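Cry23AA1 (Bacillus thuringiensis, PDB 4RHZ) is one partner of the binary Cry23Aa1-Cry37Aa1 crystal toxin, has an aerolysin-family fold, binds zinc, and probably acts by forming pores in target insect membranes. Local coordinates at residues T78-S83 / T125-E130; Q99-G104 / L112-E117; Y118-T123 / V163-D168; G157-P162 / G217-A222; G221-R226 / S253-V258. One frame throughout, in Å; residues are numbered along the deposited sequence. Where two conformers were deposited one is given.

Contact 1. Residues T78-S83 / T125-E130. With ZN (zinc ion), chain C.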
# COMPACT_ATOMS: atom_id res chain seq x y z
N THR A 78 0.99 8.84 11.97
CA THR A 78 -0.44 9.07 11.98
C THR A 78 -0.88 8.36 10.77
O THR A 78 -0.34 8.58 9.69
CB THR A 78 -0.84 10.56 11.96
OG1 THR A 78 -0.58 11.13 13.27
CG2 THR A 78 -2.37 10.71 11.68
N HIS A 79 -1.82 7.45 10.95
CA HIS A 79 -2.28 6.76 9.79
C HIS A 79 -3.82 6.39 9.62
O HIS A 79 -4.57 6.23 10.61
CB HIS A 79 -1.45 5.56 9.69
CG HIS A 79 -2.11 4.39 10.31
ND1 HIS A 79 -3.08 3.67 9.65
CD2 HIS A 79 -1.93 3.80 11.50
CE1 HIS A 79 -3.48 2.68 10.42
NE2 HIS A 79 -2.81 2.75 11.56
N THR A 80 -4.20 6.17 8.34
CA THR A 80 -5.60 6.18 7.87
C THR A 80 -6.15 4.83 7.28
O THR A 80 -5.45 4.11 6.58
CB THR A 80 -5.75 7.33 6.84
OG1 THR A 80 -5.44 8.57 7.46
CG2 THR A 80 -7.16 7.50 6.32
N GLU A 81 -7.42 4.51 7.58
CA GLU A 81 -8.21 3.47 6.88
C GLU A 81 -9.58 4.01 6.48
O GLU A 81 -10.25 4.77 7.23
CB GLU A 81 -8.42 2.23 7.73
CG GLU A 81 -7.14 1.72 8.28
CD GLU A 81 -7.28 0.56 9.24
OE1 GLU A 81 -8.38 0.24 9.76
OE2 GLU A 81 -6.22 -0.06 9.50
N THR A 82 -10.01 3.60 5.29
CA THR A 82 -11.18 4.10 4.66
C THR A 82 -11.86 2.93 3.93
O THR A 82 -11.19 2.08 3.26
CB THR A 82 -10.82 5.19 3.75
OG1 THR A 82 -10.31 6.22 4.54
CG2 THR A 82 -12.06 5.77 2.96
N SER A 83 -13.18 2.85 4.15
CA SER A 83 -14.03 2.00 3.37
C SER A 83 -15.40 2.66 3.02
O SER A 83 -15.77 3.70 3.60
CB SER A 83 -14.19 0.67 4.05
OG SER A 83 -14.98 0.83 5.20
N THR A 125 -19.03 7.40 3.15
CA THR A 125 -17.72 6.81 3.35
C THR A 125 -17.26 6.99 4.81
O THR A 125 -17.55 8.05 5.42
CB THR A 125 -16.68 7.34 2.29
OG1 THR A 125 -16.34 8.66 2.61
CG2 THR A 125 -17.32 7.48 0.95
N THR A 126 -16.58 5.96 5.36
CA THR A 126 -16.02 6.03 6.72
C THR A 126 -14.48 5.89 6.74
O THR A 126 -13.92 4.95 6.16
CB THR A 126 -16.62 5.02 7.75
OG1 THR A 126 -16.40 3.71 7.26
CG2 THR A 126 -18.14 5.22 7.97
N THR A 127 -13.85 6.83 7.42
CA THR A 127 -12.39 6.89 7.59
C THR A 127 -12.05 7.01 9.08
O THR A 127 -12.68 7.82 9.79
CB THR A 127 -11.83 8.12 6.92
OG1 THR A 127 -12.15 8.09 5.52
CG2 THR A 127 -10.29 8.21 7.10
N THR A 128 -11.10 6.18 9.54
CA THR A 128 -10.39 6.36 10.84
C THR A 128 -8.93 6.78 10.63
O THR A 128 -8.19 6.15 9.86
CB THR A 128 -10.36 5.08 11.69
OG1 THR A 128 -11.66 4.56 11.79
CG2 THR A 128 -9.95 5.41 13.12
N THR A 129 -8.55 7.86 11.28
CA THR A 129 -7.18 8.33 11.35
C THR A 129 -6.75 8.24 12.81
O THR A 129 -7.38 8.84 13.68
CB THR A 129 -7.06 9.80 10.94
OG1 THR A 129 -7.67 9.98 9.67
CG2 THR A 129 -5.62 10.25 10.76
N GLU A 130 -5.70 7.47 13.06
CA GLU A 130 -5.15 7.27 14.40
C GLU A 130 -3.63 7.35 14.43
O GLU A 130 -2.96 7.21 13.40
CB GLU A 130 -5.57 5.94 14.97
CG GLU A 130 -5.34 4.80 14.04
CD GLU A 130 -6.11 3.52 14.43
OE1 GLU A 130 -5.75 2.48 13.85
OE2 GLU A 130 -7.06 3.54 15.28
ZN ZN C . -3.38 1.48 13.08

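Contact 2. Residues Q99-G104 / L112-E117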
# COMPACT_ATOMS: atom_id res chain seq x y z
N GLN A 99 -16.40 -7.28 7.45
CA GLN A 99 -15.43 -8.16 6.84
C GLN A 99 -13.96 -7.88 7.24
O GLN A 99 -13.52 -6.73 7.32
CB GLN A 99 -15.60 -8.27 5.35
CG GLN A 99 -16.05 -9.66 5.00
CD GLN A 99 -14.90 -10.54 4.65
OE1 GLN A 99 -13.99 -10.10 3.96
NE2 GLN A 99 -14.92 -11.77 5.11
N SER A 100 -13.26 -8.96 7.49
CA SER A 100 -11.84 -8.91 7.76
C SER A 100 -11.08 -9.34 6.53
O SER A 100 -11.42 -10.31 5.89
CB SER A 100 -11.53 -9.81 8.96
OG SER A 100 -10.36 -10.53 8.66
N PHE A 101 -10.04 -8.59 6.18
CA PHE A 101 -9.21 -8.94 5.05
C PHE A 101 -7.69 -9.17 5.44
O PHE A 101 -7.09 -8.43 6.24
CB PHE A 101 -9.24 -7.83 4.00
CG PHE A 101 -10.59 -7.30 3.64
CD1 PHE A 101 -11.21 -6.32 4.42
CD2 PHE A 101 -11.20 -7.69 2.43
CE1 PHE A 101 -12.39 -5.79 4.07
CE2 PHE A 101 -12.40 -7.16 2.07
CZ PHE A 101 -13.01 -6.21 2.88
N LYS A 102 -7.09 -10.15 4.80
CA LYS A 102 -5.68 -10.44 4.98
C LYS A 102 -5.01 -10.11 3.68
O LYS A 102 -5.26 -10.80 2.69
CB LYS A 102 -5.50 -11.92 5.27
CG LYS A 102 -6.19 -12.35 6.58
CD LYS A 102 -5.27 -12.19 7.87
CE LYS A 102 -5.89 -12.78 9.16
NZ LYS A 102 -5.78 -14.28 9.21
N PHE A 103 -4.22 -9.02 3.65
CA PHE A 103 -3.52 -8.67 2.44
C PHE A 103 -2.02 -9.02 2.53
O PHE A 103 -1.38 -8.87 3.58
CB PHE A 103 -3.69 -7.20 2.12
CG PHE A 103 -5.11 -6.77 1.82
CD1 PHE A 103 -5.67 -5.68 2.50
CD2 PHE A 103 -5.87 -7.40 0.87
CE1 PHE A 103 -6.98 -5.23 2.23
CE2 PHE A 103 -7.20 -6.98 0.59
CZ PHE A 103 -7.76 -5.88 1.27
N GLY A 104 -1.48 -9.54 1.44
CA GLY A 104 -0.03 -9.69 1.29
C GLY A 104 0.52 -8.64 0.34
O GLY A 104 -0.23 -7.87 -0.26
N LEU A 112 -0.93 -8.10 6.08
CA LEU A 112 -1.67 -7.23 6.99
C LEU A 112 -3.18 -7.55 7.10
O LEU A 112 -3.82 -7.95 6.10
CB LEU A 112 -1.36 -5.74 6.80
CG LEU A 112 -2.06 -4.87 5.75
CD1 LEU A 112 -3.54 -4.78 6.03
CD2 LEU A 112 -1.54 -3.45 5.70
N THR A 113 -3.68 -7.39 8.31
CA THR A 113 -5.06 -7.63 8.66
C THR A 113 -5.83 -6.37 8.90
O THR A 113 -5.47 -5.53 9.74
CB THR A 113 -5.17 -8.51 9.91
OG1 THR A 113 -4.80 -9.83 9.52
CG2 THR A 113 -6.64 -8.59 10.46
N VAL A 114 -6.92 -6.24 8.14
CA VAL A 114 -7.78 -5.08 8.29
C VAL A 114 -9.27 -5.46 8.10
O VAL A 114 -9.62 -6.39 7.36
CB VAL A 114 -7.33 -3.95 7.33
CG1 VAL A 114 -7.57 -4.32 5.89
CG2 VAL A 114 -8.06 -2.65 7.65
N SER A 115 -10.14 -4.74 8.78
CA SER A 115 -11.54 -5.09 8.85
C SER A 115 -12.34 -3.83 8.53
O SER A 115 -11.94 -2.71 8.88
CB SER A 115 -11.91 -5.53 10.28
OG SER A 115 -11.58 -6.90 10.52
N ALA A 116 -13.49 -4.02 7.90
CA ALA A 116 -14.39 -2.89 7.77
C ALA A 116 -15.86 -3.37 7.77
O ALA A 116 -16.15 -4.54 7.47
CB ALA A 116 -14.06 -2.06 6.53
N GLU A 117 -16.72 -2.45 8.19
CA GLU A 117 -18.14 -2.63 8.13
C GLU A 117 -18.77 -2.07 6.84
O GLU A 117 -18.75 -0.87 6.57
CB GLU A 117 -18.88 -2.06 9.36
CG GLU A 117 -20.19 -2.93 9.49
CD GLU A 117 -20.84 -2.88 10.80
OE1 GLU A 117 -21.97 -3.40 10.88
OE2 GLU A 117 -20.25 -2.33 11.75

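Contact 3. Residues Y118-T123 / V163-D168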
# COMPACT_ATOMS: atom_id res chain seq x y z
N TYR A 118 -19.30 -2.97 6.04
CA TYR A 118 -20.09 -2.59 4.87
C TYR A 118 -21.62 -2.60 5.10
O TYR A 118 -22.22 -3.66 5.27
CB TYR A 118 -19.71 -3.44 3.70
CG TYR A 118 -18.28 -3.17 3.32
CD1 TYR A 118 -17.95 -2.13 2.46
CD2 TYR A 118 -17.23 -3.93 3.86
CE1 TYR A 118 -16.64 -1.89 2.11
CE2 TYR A 118 -15.90 -3.67 3.54
CZ TYR A 118 -15.61 -2.67 2.67
OH TYR A 118 -14.28 -2.45 2.37
N ASN A 119 -22.18 -1.40 5.12
CA ASN A 119 -23.62 -1.22 5.10
C ASN A 119 -24.12 -1.06 3.64
O ASN A 119 -23.84 -0.05 2.99
CB ASN A 119 -24.02 -0.03 5.95
CG ASN A 119 -25.60 0.28 5.87
OD1 ASN A 119 -26.36 -0.27 5.01
ND2 ASN A 119 -26.04 1.19 6.72
N TYR A 120 -24.85 -2.05 3.14
CA TYR A 120 -25.20 -2.11 1.69
C TYR A 120 -26.09 -0.99 1.19
O TYR A 120 -26.09 -0.69 -0.00
CB TYR A 120 -25.82 -3.44 1.32
CG TYR A 120 -24.93 -4.67 1.42
CD1 TYR A 120 -23.96 -4.80 2.41
CD2 TYR A 120 -25.15 -5.75 0.57
CE1 TYR A 120 -23.18 -6.00 2.52
CE2 TYR A 120 -24.38 -6.91 0.66
CZ TYR A 120 -23.41 -7.02 1.64
OH TYR A 120 -22.71 -8.18 1.70
N SER A 121 -26.72 -0.29 2.12
CA SER A 121 -27.78 0.68 1.83
C SER A 121 -27.33 2.12 1.76
O SER A 121 -28.17 3.02 1.49
CB SER A 121 -28.91 0.54 2.88
OG SER A 121 -29.29 -0.87 2.85
N THR A 122 -26.04 2.37 2.00
CA THR A 122 -25.54 3.74 1.90
C THR A 122 -24.25 3.84 1.10
O THR A 122 -23.52 2.85 1.01
CB THR A 122 -25.39 4.42 3.33
OG1 THR A 122 -24.91 5.75 3.14
CG2 THR A 122 -24.33 3.69 4.24
N THR A 123 -23.97 5.00 0.50
CA THR A 123 -22.66 5.24 -0.11
C THR A 123 -21.73 6.08 0.81
O THR A 123 -20.63 6.56 0.37
CB THR A 123 -22.77 6.05 -1.38
OG1 THR A 123 -23.44 7.27 -1.04
CG2 THR A 123 -23.55 5.33 -2.45
N VAL A 163 -13.66 -4.03 -3.66
CA VAL A 163 -14.33 -5.25 -3.18
C VAL A 163 -15.69 -5.41 -3.89
O VAL A 163 -16.31 -4.42 -4.38
CB VAL A 163 -14.49 -5.27 -1.63
CG1 VAL A 163 -13.16 -4.99 -0.93
CG2 VAL A 163 -15.53 -4.24 -1.16
N ASN A 164 -16.11 -6.68 -3.97
CA ASN A 164 -17.42 -7.07 -4.40
C ASN A 164 -18.34 -7.07 -3.20
O ASN A 164 -18.02 -7.67 -2.18
CB ASN A 164 -17.35 -8.48 -4.94
CG ASN A 164 -16.44 -8.58 -6.14
OD1 ASN A 164 -16.46 -7.73 -7.04
ND2 ASN A 164 -15.59 -9.61 -6.12
N VAL A 165 -19.49 -6.41 -3.35
CA VAL A 165 -20.51 -6.30 -2.29
C VAL A 165 -21.80 -7.02 -2.82
O VAL A 165 -22.50 -6.51 -3.68
CB VAL A 165 -20.79 -4.80 -2.00
CG1 VAL A 165 -21.86 -4.62 -0.96
CG2 VAL A 165 -19.50 -4.06 -1.58
N GLU A 166 -22.06 -8.22 -2.33
CA GLU A 166 -22.96 -9.16 -2.94
C GLU A 166 -23.91 -9.75 -1.94
O GLU A 166 -23.56 -9.94 -0.76
CB GLU A 166 -22.18 -10.31 -3.57
CG GLU A 166 -21.47 -9.86 -4.83
CD GLU A 166 -20.78 -11.03 -5.49
OE1 GLU A 166 -21.28 -11.51 -6.51
OE2 GLU A 166 -19.76 -11.52 -4.97
N CYS A 167 -25.12 -10.06 -2.42
CA CYS A 167 -26.05 -10.95 -1.66
C CYS A 167 -27.12 -11.57 -2.58
O CYS A 167 -27.24 -11.20 -3.74
CB CYS A 167 -26.72 -10.23 -0.50
SG CYS A 167 -27.66 -8.81 -1.08
N ASP A 168 -27.86 -12.52 -2.02
CA ASP A 168 -29.04 -13.14 -2.67
C ASP A 168 -30.30 -12.67 -1.99
O ASP A 168 -30.32 -12.32 -0.82
CB ASP A 168 -29.00 -14.67 -2.52
CG ASP A 168 -27.89 -15.31 -3.36
OD1 ASP A 168 -27.54 -14.74 -4.42
OD2 ASP A 168 -27.41 -16.41 -2.97

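Contact 4. Residues G157-P162 / G217-A222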
# COMPACT_ATOMS: atom_id res chain seq x y z
N GLY A 157 3.42 0.60 4.05
CA GLY A 157 2.58 -0.04 3.00
C GLY A 157 1.31 0.78 2.72
O GLY A 157 0.78 1.41 3.63
N THR A 158 0.89 0.82 1.46
CA THR A 158 -0.38 1.45 1.08
C THR A 158 -1.16 0.51 0.20
O THR A 158 -0.59 -0.27 -0.59
CB THR A 158 -0.23 2.67 0.24
OG1 THR A 158 0.47 2.30 -0.96
CG2 THR A 158 0.49 3.77 0.99
N TYR A 159 -2.48 0.57 0.34
CA TYR A 159 -3.34 -0.36 -0.48
C TYR A 159 -4.65 0.32 -0.87
O TYR A 159 -5.18 1.14 -0.11
CB TYR A 159 -3.58 -1.69 0.21
CG TYR A 159 -4.18 -1.50 1.56
CD1 TYR A 159 -5.59 -1.57 1.77
CD2 TYR A 159 -3.35 -1.20 2.65
CE1 TYR A 159 -6.13 -1.33 3.02
CE2 TYR A 159 -3.88 -0.93 3.91
CZ TYR A 159 -5.28 -1.01 4.09
OH TYR A 159 -5.73 -0.75 5.34
N ASN A 160 -5.15 -0.00 -2.06
CA ASN A 160 -6.48 0.44 -2.48
C ASN A 160 -7.14 -0.73 -3.18
O ASN A 160 -6.80 -1.03 -4.33
CB ASN A 160 -6.40 1.64 -3.39
CG ASN A 160 -7.80 2.30 -3.65
OD1 ASN A 160 -8.88 1.72 -3.35
ND2 ASN A 160 -7.79 3.52 -4.21
N VAL A 161 -8.04 -1.44 -2.50
CA VAL A 161 -8.56 -2.70 -3.08
C VAL A 161 -10.06 -2.62 -3.37
O VAL A 161 -10.84 -2.38 -2.46
CB VAL A 161 -8.29 -3.87 -2.18
CG1 VAL A 161 -8.68 -5.17 -2.85
CG2 VAL A 161 -6.79 -3.93 -1.71
N PRO A 162 -10.48 -2.82 -4.64
CA PRO A 162 -11.91 -2.92 -4.91
C PRO A 162 -12.48 -4.16 -4.26
O PRO A 162 -11.82 -5.21 -4.22
CB PRO A 162 -11.99 -3.04 -6.44
CG PRO A 162 -10.68 -2.46 -6.98
CD PRO A 162 -9.68 -2.76 -5.89
N GLY A 217 -17.56 -1.87 -3.75
CA GLY A 217 -17.00 -0.83 -2.86
C GLY A 217 -15.49 -0.91 -2.78
O GLY A 217 -14.83 -1.43 -3.70
N PHE A 218 -14.92 -0.43 -1.69
CA PHE A 218 -13.46 -0.53 -1.55
C PHE A 218 -12.98 -0.64 -0.09
O PHE A 218 -13.75 -0.35 0.82
CB PHE A 218 -12.79 0.63 -2.29
CG PHE A 218 -13.11 1.97 -1.70
CD1 PHE A 218 -12.31 2.50 -0.70
CD2 PHE A 218 -14.22 2.71 -2.16
CE1 PHE A 218 -12.60 3.75 -0.14
CE2 PHE A 218 -14.53 3.97 -1.63
CZ PHE A 218 -13.74 4.49 -0.59
N ILE A 219 -11.72 -1.04 0.11
CA ILE A 219 -11.04 -0.89 1.43
C ILE A 219 -9.67 -0.29 1.07
O ILE A 219 -8.98 -0.80 0.18
CB ILE A 219 -10.99 -2.27 2.11
CG1 ILE A 219 -10.26 -2.24 3.45
CG2 ILE A 219 -10.31 -3.35 1.23
CD1 ILE A 219 -10.87 -1.35 4.40
N GLU A 220 -9.32 0.86 1.63
CA GLU A 220 -8.08 1.46 1.35
C GLU A 220 -7.41 1.95 2.65
O GLU A 220 -8.08 2.13 3.69
CB GLU A 220 -8.21 2.59 0.33
CG GLU A 220 -8.71 3.83 0.93
CD GLU A 220 -8.68 5.03 -0.03
OE1 GLU A 220 -7.78 5.12 -0.91
OE2 GLU A 220 -9.54 5.93 0.13
N GLY A 221 -6.08 2.16 2.60
CA GLY A 221 -5.26 2.40 3.85
C GLY A 221 -3.77 2.67 3.55
O GLY A 221 -3.29 2.42 2.43
N ALA A 222 -3.04 3.15 4.56
CA ALA A 222 -1.62 3.39 4.47
C ALA A 222 -1.19 3.28 5.91
O ALA A 222 -1.73 3.97 6.76
CB ALA A 222 -1.34 4.83 3.95

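Contact 5. Residues G221-R226 / S253-V258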
# COMPACT_ATOMS: atom_id res chain seq x y z
N GLY A 221 -6.08 2.16 2.60
CA GLY A 221 -5.26 2.40 3.85
C GLY A 221 -3.77 2.67 3.55
O GLY A 221 -3.29 2.42 2.43
N ALA A 222 -3.04 3.15 4.56
CA ALA A 222 -1.62 3.39 4.47
C ALA A 222 -1.19 3.28 5.91
O ALA A 222 -1.73 3.97 6.76
CB ALA A 222 -1.34 4.83 3.95
N GLN A 223 -0.25 2.39 6.21
CA GLN A 223 0.31 2.36 7.58
C GLN A 223 1.75 1.91 7.59
O GLN A 223 2.23 1.26 6.65
CB GLN A 223 -0.48 1.38 8.50
CG GLN A 223 -0.50 0.05 7.91
CD GLN A 223 -1.07 -0.99 8.85
OE1 GLN A 223 -2.24 -1.42 8.68
NE2 GLN A 223 -0.24 -1.46 9.84
N GLY A 224 2.38 2.17 8.73
CA GLY A 224 3.67 1.56 9.02
C GLY A 224 3.43 0.08 9.16
O GLY A 224 2.49 -0.35 9.86
N LEU A 225 4.28 -0.70 8.53
CA LEU A 225 4.15 -2.12 8.72
C LEU A 225 5.13 -2.70 9.72
O LEU A 225 4.79 -3.68 10.38
CB LEU A 225 4.37 -2.85 7.42
CG LEU A 225 3.53 -2.44 6.22
CD1 LEU A 225 4.20 -3.09 5.01
CD2 LEU A 225 2.04 -2.95 6.40
N ARG A 226 6.34 -2.13 9.77
CA ARG A 226 7.41 -2.58 10.66
C ARG A 226 8.54 -1.58 10.71
O ARG A 226 8.67 -0.73 9.78
CB ARG A 226 7.94 -3.94 10.33
CG ARG A 226 8.12 -4.15 8.89
CD ARG A 226 9.33 -4.90 8.71
NE ARG A 226 9.11 -6.21 8.19
CZ ARG A 226 9.80 -7.30 8.57
NH1 ARG A 226 10.74 -7.23 9.53
NH2 ARG A 226 9.53 -8.47 8.00
N SER A 253 10.11 -3.56 15.48
CA SER A 253 8.74 -3.99 15.83
C SER A 253 7.88 -4.28 14.59
O SER A 253 8.11 -3.72 13.52
CB SER A 253 8.01 -2.90 16.61
OG SER A 253 8.68 -2.46 17.76
N LEU A 254 6.87 -5.14 14.75
CA LEU A 254 5.82 -5.33 13.70
C LEU A 254 4.64 -4.51 14.12
O LEU A 254 4.39 -4.40 15.31
CB LEU A 254 5.34 -6.76 13.67
CG LEU A 254 6.30 -7.87 13.31
CD1 LEU A 254 5.54 -9.19 13.32
CD2 LEU A 254 6.97 -7.58 11.94
N ALA A 255 3.88 -3.94 13.19
CA ALA A 255 2.55 -3.36 13.57
C ALA A 255 1.58 -4.43 14.20
O ALA A 255 1.69 -5.62 13.90
CB ALA A 255 1.92 -2.65 12.38
N PRO A 256 0.65 -4.00 15.07
CA PRO A 256 -0.29 -5.02 15.71
C PRO A 256 -1.05 -5.92 14.72
O PRO A 256 -1.18 -7.18 14.91
CB PRO A 256 -1.27 -4.18 16.53
CG PRO A 256 -0.68 -2.74 16.56
CD PRO A 256 0.39 -2.60 15.48
N ASN A 257 -1.47 -5.29 13.62
CA ASN A 257 -2.24 -5.99 12.57
C ASN A 257 -1.36 -6.61 11.55
O ASN A 257 -1.86 -7.03 10.51
CB ASN A 257 -3.22 -5.03 11.88
CG ASN A 257 -2.51 -3.94 11.03
OD1 ASN A 257 -1.37 -3.51 11.36
ND2 ASN A 257 -3.19 -3.47 9.96
N VAL A 258 -0.06 -6.71 11.83
CA VAL A 258 0.89 -7.28 10.85
C VAL A 258 1.51 -8.53 11.43
O VAL A 258 1.78 -8.60 12.64
CB VAL A 258 2.02 -6.24 10.45
CG1 VAL A 258 3.20 -6.92 9.79
CG2 VAL A 258 1.47 -5.12 9.55

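Contact 1. Residues T78-S83 / T125-E130
H79 and E130 meet on a zinc ion. The imidazole binds the metal through NE2 at 2.1 Å. The carboxylate of E130 comes in at a looser 2.7 Å from OE1 to the zinc. The two side chains run alongside each other and point the same way, with ring and carboxylate planes 74° apart. E130 sets CG between its backbone N and carbonyl carbon (chi1 50°), then stays extended, which carries OE1 to the metal. H132, on the same strand as E130, completes the protein part of the site. E81 OE2 lies in plane at the edge of the imidazole. It is 5.1 Å from E130 OE1, and the nearby zinc probably offsets the repulsion of these like charges.

The backbones form an antiparallel pair between two long strands, 67-90 and 126-142. Such Thr- and Ser-rich strands are familiar in aerolysin-type toxins. H79 with E130, E81 with T128 and S83 with T126 are the hydrogen-bonded pairs, each joined by two bonds. H79 N to E130 O is 2.7 Å and nearly straight.

The other face carries threonines. T82 OG1 and T127 OG1 share a hydrogen bond of 2.8 Å. T80 OG1 and T129 OG1 are only weakly bonded, at 3.4 Å. Methyl groups fill in between: T80 CG2 lies 3.3 Å from T127 CG2, and T78 CG2 lies 3.4 Å from T129 CG2. Strand 211-235 continues the sheet beyond T80 and T82.

Contact 2. Residues Q99-G104 / L112-E117
F103 packs its ring against V114 and L112 on the buried face of a beta hairpin. CE1 of F103 lies 3.8 Å from V114 CG1. L112 CD1 sits at the ring edge, 4.2 Å from F103 CD1. In V114 a chi1 of 68° swings CG1 toward F103. On the same strand as F103, the CB of F101 rests over one face of the F103 ring. The F101 ring turns an edge to the V114 carbonyl, with CD1 3.3 Å from V114 O. A116 continues this face. I219, V161 and Y159 of the large sheet cover it, and P40 closes on F101 and F103.

The hairpin is antiparallel. Q99 with A116, F101 with V114 and F103 with L112 are its hydrogen-bonded pairs. The A116 N to Q99 O bond is 2.8 Å, and V114 N to F101 O is 2.9 Å.

The other face is polar and turned to solvent. S100, K102, T113 and S115 stand on it, and S100 and K102 are exposed. K102 and T113 run side by side in the same direction. S115 OG comes within 3.3 Å of S100 CB.

From L112 to A116 and from S100 to F103, apolar side chains thus take the buried face and polar ones the other. Such an amphipathic hairpin, held against the protein body, is consistent with the membrane-inserting hairpin proposed for aerolysin-type toxins.

Contact 3. Residues Y118-T123 / V163-D168
The outgoing end of the hairpin strand 111-119, with the turn after it, packs on the long strand 146-179 through two tyrosines, Y118 and Y120. V165 CG1 stands almost exactly over the centre of the Y120 ring. It is 3.6 Å from the centroid and 5° off the ring normal, a CH-pi contact. V165 has this methyl anti to its backbone N (chi1 178°), which directs it at the ring. C167 SG approaches the same ring obliquely, 4.2 Å from Y120 CE2.

Y120 OH is 3.1 Å from E166 O, which lies near the ring plane. T97 OG1 is a hydrogen-bond partner of the same hydroxyl, so where its proton goes is not settled. The contact joins two layers of a beta sandwich, the small sheet that holds the hairpin and the large curled sheet. Strand 32-40 adds V38 against Y120 and V163.

Y118 meets V163 from the opposite direction, with CZ 4.1 Å from V163 CG2. Its OH is hydrogen-bonded to F218 O.

Y120 sits within a type I turn from N119 to T122. N119 OD1 accepts from S121 N at 2.9 Å, an Asx turn, with the donor 37° out of the carbonyl plane.

Contact 4. Residues G157-P162 / G217-A222
Y159 lays its ring over the backbone of G221, in the middle of an antiparallel strand pair. The strands are 146-179 and 211-235, both long members of the large sheet of this aerolysin-family fold.

Four backbone bonds join the segments. Y159 N gives to G221 O at 2.9 Å, and G221 N gives back to Y159 O at 3.0 Å. V161 N gives to I219 O at 2.9 Å, and I219 N gives back to V161 O at 3.0 Å. The residues between them look outward. E220 N is bonded to T82 O, and F218 pairs with A84, both on strand 67-90. F218 O also accepts from the Y118 hydroxyl. P162 has no N-H to give, and it stands at a non-hydrogen-bonded pair with F218.

On one face N160 and E220 lie side by side, their amide and carboxylate planes 37° apart. N160 ND2 and E220 OE1 are 3.7 Å apart, too far for a hydrogen bond.

The opposite face is buried. With chi1 at 55° the Y159 ring leans back over the neighbouring strand. G221 has no side chain, so the ring can settle there. G221 CA is 3.8 Å from the ring centroid, 28° off the normal, a CH-pi contact. L112, V114 and F103 of the hairpin pack against the ring. Further along this face, V161 CB meets I219 CG2 at 4.0 Å.

Contact 5. Residues G221-R226 / S253-V258
Q223 brings its side-chain amide into nearly one plane with that of N257, 5° apart, the two groups coming from opposite directions. With chi1 at 56° and the chain extended beyond CG, Q223 reaches across to N257. They exchange a pair of bonds. N257 ND2 gives to Q223 OE1 at 2.6 Å, and Q223 NE2 gives to N257 OD1 at 2.8 Å. Each donor meets a lone pair in the carbonyl plane. Q223 NE2 also gives to G224 O at 2.9 Å, which helps to fix the turn of the amide. N257 ND2 has a second acceptor in T113 O of the hairpin. The CB of Q223 packs beside zinc-binding H79.

The backbone adds one bond. A255 N gives to L225 O at 3.0 Å, coming from above the carbonyl plane, 47° out of it. A type I turn from A255 to V258 follows, closed by V258 N to A255 O.

L225 crosses V258 at about a right angle, with CD2 3.9 Å from V258 CG2. L254 CD2 lies over one face of the R226 guanidinium, whose NH2 has a long, weak ion pair with D109.

Strands 211-235 and 246-254 form a beta hairpin here. On the other side of strand 211-235, L225 and R226 both face Q155, a classic beta bulge.

The centres of contacts 1 and 2 are each about 10 Å from that of contact 4 and about 13 Å from each other. Strands 67-90 and 211-235 are neighbours in one sheet, which joins contacts 1 and 4. Contact 2 lies against that sheet, with F103 CZ 3.6 Å from I219 CG2. It also touches contact 1, with S83 OG 3.3 Å from A116 CB. Contact 3 extends contact 2 at one end and contact 5 extends contact 4 at the other, their centres about 27 Å apart. T113 N and N257 O, 2.9 Å apart, join contact 2 to contact 5. The side chain of Q223 comes within about 5 Å of the zinc of contact 1.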